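Local coordinates for protein acyl-coenzyme A oxidase acox-1.1 (Caenorhabditis elegans, PDB 5K3H) that catalyses the FAD-dependent, oxygen-consuming desaturation of fatty-acid-derived acyl-CoA chains, the first step of peroxisomal beta-oxidation, at residues B[149-154]-B[158-163]; B[203-206]-B[211-214]. All blocks are in the same frame, centred on the assembly; numbering follows the deposited sequence.

Contact 1 (B[149-154]-B[158-163]); sequences YAQTEM and TNLQNL
Q151 and E153, in the FAD-binding segment that runs out of strand 147-150, meet L160 and L163 of the loop returning toward strand 166-170. No hydrogen bond joins the two segments; the 229 Å² they bury comes mostly from two leucine side chains set against the polar side chains of Q151 and E153. Q151 has CG anti to its backbone nitrogen (chi1 178°) and stays extended beyond it, which carries the amide to L160. There the two side chains cross at about a right angle, and Q151 OE1 as modelled lies 3.2 Å from L160 CD1, a contact between oxygen and methyl. The other amide atom, Q151 NE2, lies at the edge of the Y149 ring, in its plane. The strand end and the loop after it belong to the flavin site of the acyl-CoA oxidase beta-domain: Y149 to T152 and T158 bind FAD, which the two subunits share, and T158 OG1 hydrogen-bonds Q322 of the second subunit. L163 reaches E153 obliquely, with L163 CD2 3.5 Å from E153 CD and 3.7 Å from Q151 O. The buried carboxylate has its own partners: E153 OE1 accepts from the backbone N of E164, while OE2 takes a hydrogen bond with T165 OG1 and a salt bridge from K187, which probably keeps it ionised. Just ahead of the 3-10 segment 160-161, N159 OD1 forms an Asx turn by accepting from Q161 N at 3.1 Å (N-H...O angle 164°), the donor standing above the carbonyl plane.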
loop_
_atom_site.group_PDB
_atom_site.type_symbol
_atom_site.label_atom_id
_atom_site.label_comp_id
_atom_site.label_asym_id
_atom_site.label_seq_id
_atom_site.Cartn_x
_atom_site.Cartn_y
_atom_site.Cartn_z
ATOM N N TYR B 149 27.325 1.699 4.399
ATOM C CA TYR B 149 27.816 1.420 3.058
ATOM C C TYR B 149 27.178 2.447 2.131
ATOM O O TYR B 149 25.952 2.578 2.092
ATOM C CB TYR B 149 27.456 -0.013 2.665
ATOM C CG TYR B 149 28.062 -0.493 1.376
ATOM C CD1 TYR B 149 29.322 -1.055 1.368
ATOM C CD2 TYR B 149 27.379 -0.412 0.177
ATOM C CE1 TYR B 149 29.900 -1.511 0.204
ATOM C CE2 TYR B 149 27.962 -0.870 -1.008
ATOM C CZ TYR B 149 29.222 -1.416 -0.974
ATOM O OH TYR B 149 29.826 -1.874 -2.118
ATOM N N ALA B 150 27.997 3.210 1.421
ATOM C CA ALA B 150 27.515 4.392 0.701
ATOM C C ALA B 150 27.751 4.179 -0.782
ATOM O O ALA B 150 28.864 4.381 -1.274
ATOM C CB ALA B 150 28.203 5.663 1.204
ATOM N N GLN B 151 26.708 3.750 -1.489
ATOM C CA GLN B 151 26.818 3.492 -2.921
ATOM C C GLN B 151 25.898 4.382 -3.744
ATOM O O GLN B 151 26.367 5.106 -4.633
ATOM C CB GLN B 151 26.542 2.007 -3.198
ATOM C CG GLN B 151 26.589 1.636 -4.652
ATOM C CD GLN B 151 26.340 0.160 -4.848
ATOM O OE1 GLN B 151 25.421 -0.247 -5.568
ATOM N NE2 GLN B 151 27.174 -0.663 -4.200
ATOM N N THR B 152 24.603 4.356 -3.469
ATOM C CA THR B 152 23.662 4.999 -4.362
ATOM C C THR B 152 23.804 6.515 -4.303
ATOM O O THR B 152 24.108 7.108 -3.264
ATOM C CB THR B 152 22.240 4.587 -4.011
ATOM O OG1 THR B 152 21.920 5.107 -2.726
ATOM C CG2 THR B 152 22.103 3.063 -4.003
ATOM N N GLU B 153 23.543 7.139 -5.440
ATOM C CA GLU B 153 23.696 8.565 -5.591
ATOM C C GLU B 153 22.351 9.180 -5.938
ATOM O O GLU B 153 21.432 8.493 -6.390
ATOM C CB GLU B 153 24.735 8.872 -6.660
ATOM C CG GLU B 153 26.119 8.534 -6.209
ATOM C CD GLU B 153 27.118 8.580 -7.327
ATOM O OE1 GLU B 153 26.728 8.989 -8.449
ATOM O OE2 GLU B 153 28.290 8.204 -7.088
ATOM N N MET B 154 22.250 10.486 -5.667
ATOM C CA MET B 154 21.052 11.263 -5.964
ATOM C C MET B 154 20.523 10.993 -7.373
ATOM O O MET B 154 19.339 10.700 -7.554
ATOM C CB MET B 154 21.369 12.750 -5.754
ATOM C CG MET B 154 20.455 13.750 -6.445
ATOM S SD MET B 154 19.363 14.616 -5.330
ATOM C CE MET B 154 20.444 15.836 -4.664
ATOM N N THR B 158 20.721 2.488 -9.709
ATOM C CA THR B 158 20.819 1.121 -10.218
ATOM C C THR B 158 22.229 0.716 -10.669
ATOM O O THR B 158 22.815 -0.219 -10.114
ATOM C CB THR B 158 19.807 0.945 -11.370
ATOM O OG1 THR B 158 20.229 1.707 -12.510
ATOM C CG2 THR B 158 18.408 1.432 -10.939
ATOM N N ASN B 159 22.777 1.394 -11.673
ATOM C CA ASN B 159 23.972 0.922 -12.373
ATOM C C ASN B 159 25.227 1.521 -11.737
ATOM O O ASN B 159 25.466 2.731 -11.835
ATOM C CB ASN B 159 23.894 1.277 -13.860
ATOM C CG ASN B 159 24.812 0.416 -14.728
ATOM O OD1 ASN B 159 25.701 -0.274 -14.226
ATOM N ND2 ASN B 159 24.606 0.474 -16.048
ATOM N N LEU B 160 26.043 0.668 -11.104
ATOM C CA LEU B 160 27.367 1.089 -10.657
ATOM C C LEU B 160 28.150 1.803 -11.750
ATOM O O LEU B 160 28.974 2.676 -11.450
ATOM C CB LEU B 160 28.164 -0.124 -10.174
ATOM C CG LEU B 160 27.993 -0.557 -8.719
ATOM C CD1 LEU B 160 26.577 -1.025 -8.441
ATOM C CD2 LEU B 160 28.987 -1.672 -8.419
ATOM N N GLN B 161 27.883 1.485 -13.019
ATOM C CA GLN B 161 28.708 2.027 -14.095
ATOM C C GLN B 161 28.411 3.493 -14.401
ATOM O O GLN B 161 29.217 4.149 -15.071
ATOM C CB GLN B 161 28.547 1.190 -15.374
ATOM C CG GLN B 161 28.900 -0.304 -15.233
ATOM C CD GLN B 161 30.316 -0.580 -14.702
ATOM O OE1 GLN B 161 31.305 0.010 -15.141
ATOM N NE2 GLN B 161 30.408 -1.506 -13.763
ATOM N N ASN B 162 27.285 4.027 -13.937
ATOM C CA ASN B 162 26.954 5.420 -14.196
ATOM C C ASN B 162 27.062 6.298 -12.952
ATOM O O ASN B 162 26.580 7.438 -12.969
ATOM C CB ASN B 162 25.551 5.521 -14.804
ATOM C CG ASN B 162 25.461 4.874 -16.197
ATOM O OD1 ASN B 162 24.669 3.940 -16.431
ATOM N ND2 ASN B 162 26.292 5.364 -17.121
ATOM N N LEU B 163 27.683 5.801 -11.880
ATOM C CA LEU B 163 27.976 6.637 -10.720
ATOM C C LEU B 163 28.892 7.807 -11.092
ATOM O O LEU B 163 29.692 7.740 -12.028
ATOM C CB LEU B 163 28.619 5.791 -9.622
ATOM C CG LEU B 163 27.735 4.685 -9.052
ATOM C CD1 LEU B 163 28.535 3.789 -8.116
ATOM C CD2 LEU B 163 26.554 5.284 -8.309
#

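Contact 2 (B[203-206]-B[211-214]); sequences VAHM and KNFG
H205 and N212 approach obliquely across the hairpin, the imidazole and amide planes 43° apart. The nearest pair is H205 ND1 and N212 ND2 at 3.4 Å, while the other ring nitrogen, NE2, is taken up by L160 O. N212 holds CG anti to its backbone nitrogen (chi1 -175°), and its OD1 accepts from G214 N at 2.8 Å, closing an Asx turn. An alanine here would remove that acceptor and probably leave G214 N without its mate, setting the turn freer to shift. The antiparallel pair of strands 199-208 and 211-221 carries a G1 beta bulge at this point: the single residue M206 faces both F213 and G214, since F213 N donates to M206 O at 2.7 Å and M206 N donates to G214 O at 3.0 Å. G214 O also receives a CA-H...O contact from H205. G214, second in the bulge, has a positive phi of 88°, where a side chain would collide with the F213 carbonyl oxygen, the usual reason for glycine at this position. The F213 ring presents its edge to M206 O, which lies in the ring plane 3.6 Å from CD1, and K211 CE rests over one ring face toward the rim. M206, bent at chi3, brings CE 4.3 Å from F213 CB.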
loop_
_atom_site.group_PDB
_atom_site.type_symbol
_atom_site.label_atom_id
_atom_site.label_comp_id
_atom_site.label_asym_id
_atom_site.label_seq_id
_atom_site.Cartn_x
_atom_site.Cartn_y
_atom_site.Cartn_z
ATOM N N VAL B 203 31.548 3.763 -2.408
ATOM C CA VAL B 203 31.774 3.286 -3.767
ATOM C C VAL B 203 31.978 4.488 -4.677
ATOM O O VAL B 203 31.202 5.449 -4.637
ATOM C CB VAL B 203 30.618 2.396 -4.247
ATOM C CG1 VAL B 203 30.916 1.872 -5.627
ATOM C CG2 VAL B 203 30.428 1.236 -3.293
ATOM N N ALA B 204 33.029 4.435 -5.493
ATOM C CA ALA B 204 33.427 5.544 -6.345
ATOM C C ALA B 204 34.212 4.993 -7.528
ATOM O O ALA B 204 34.866 3.952 -7.424
ATOM C CB ALA B 204 34.271 6.567 -5.571
ATOM N N HIS B 205 34.163 5.717 -8.642
ATOM C CA HIS B 205 34.941 5.357 -9.817
ATOM C C HIS B 205 36.407 5.722 -9.639
ATOM O O HIS B 205 36.731 6.885 -9.370
ATOM C CB HIS B 205 34.377 6.061 -11.046
ATOM C CG HIS B 205 33.157 5.404 -11.607
ATOM N ND1 HIS B 205 32.669 5.695 -12.864
ATOM C CD2 HIS B 205 32.348 4.448 -11.098
ATOM C CE1 HIS B 205 31.602 4.955 -13.095
ATOM N NE2 HIS B 205 31.391 4.186 -12.042
ATOM N N MET B 206 37.299 4.745 -9.839
ATOM C CA MET B 206 38.720 4.941 -9.558
ATOM C C MET B 206 39.490 5.348 -10.817
ATOM O O MET B 206 39.564 4.595 -11.792
ATOM C CB MET B 206 39.347 3.689 -8.941
ATOM C CG MET B 206 40.767 3.950 -8.440
ATOM S SD MET B 206 41.429 2.641 -7.394
ATOM C CE MET B 206 41.547 1.281 -8.577
ATOM N N LYS B 211 42.820 7.359 -16.414
ATOM C CA LYS B 211 42.067 6.208 -16.886
ATOM C C LYS B 211 41.093 5.780 -15.801
ATOM O O LYS B 211 41.465 5.687 -14.631
ATOM C CB LYS B 211 42.985 5.029 -17.222
ATOM C CG LYS B 211 42.172 3.772 -17.592
ATOM C CD LYS B 211 42.986 2.546 -18.005
ATOM C CE LYS B 211 42.057 1.312 -18.032
ATOM N NZ LYS B 211 42.634 0.107 -18.679
ATOM N N ASN B 212 39.855 5.501 -16.209
ATOM C CA ASN B 212 38.783 5.057 -15.323
ATOM C C ASN B 212 38.827 3.538 -15.174
ATOM O O ASN B 212 38.654 2.804 -16.156
ATOM C CB ASN B 212 37.421 5.502 -15.876
ATOM C CG ASN B 212 36.250 5.178 -14.931
ATOM O OD1 ASN B 212 36.434 4.612 -13.858
ATOM N ND2 ASN B 212 35.051 5.576 -15.323
ATOM N N PHE B 213 39.074 3.073 -13.948
ATOM C CA PHE B 213 39.126 1.654 -13.622
ATOM C C PHE B 213 37.809 1.112 -13.073
ATOM O O PHE B 213 37.757 -0.046 -12.642
ATOM C CB PHE B 213 40.270 1.397 -12.636
ATOM C CG PHE B 213 41.638 1.506 -13.267
ATOM C CD1 PHE B 213 42.264 2.743 -13.400
ATOM C CD2 PHE B 213 42.289 0.377 -13.736
ATOM C CE1 PHE B 213 43.497 2.845 -13.990
ATOM C CE2 PHE B 213 43.532 0.474 -14.332
ATOM C CZ PHE B 213 44.141 1.710 -14.457
ATOM N N GLY B 214 36.751 1.918 -13.049
ATOM C CA GLY B 214 35.462 1.433 -12.620
ATOM C C GLY B 214 35.262 1.540 -11.122
ATOM O O GLY B 214 36.134 2.023 -10.387
#

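In the fold
Contact 1 precedes contact 2 along the chain; their centres lie 12 Å apart, and both reach one mixed sheet, in which strands 147-150 and 199-208 run parallel as neighbours. Two probable hydrogen bonds join them: A150 O to V203 N at 3.0 Å, between the strands, and L160 O to H205 NE2 at 2.9 Å, tying the loop to the hairpin. K187 adds a third connection, its NZ bridging Q151 O and V203 O. Contact 1 contains FAD-binding residues; contact 2 holds none of those known, its H205 side chain lying about 9 Å from that of Q151. The Q151 side chain is about 10 Å from that of E436, which probably also lines the flavin site.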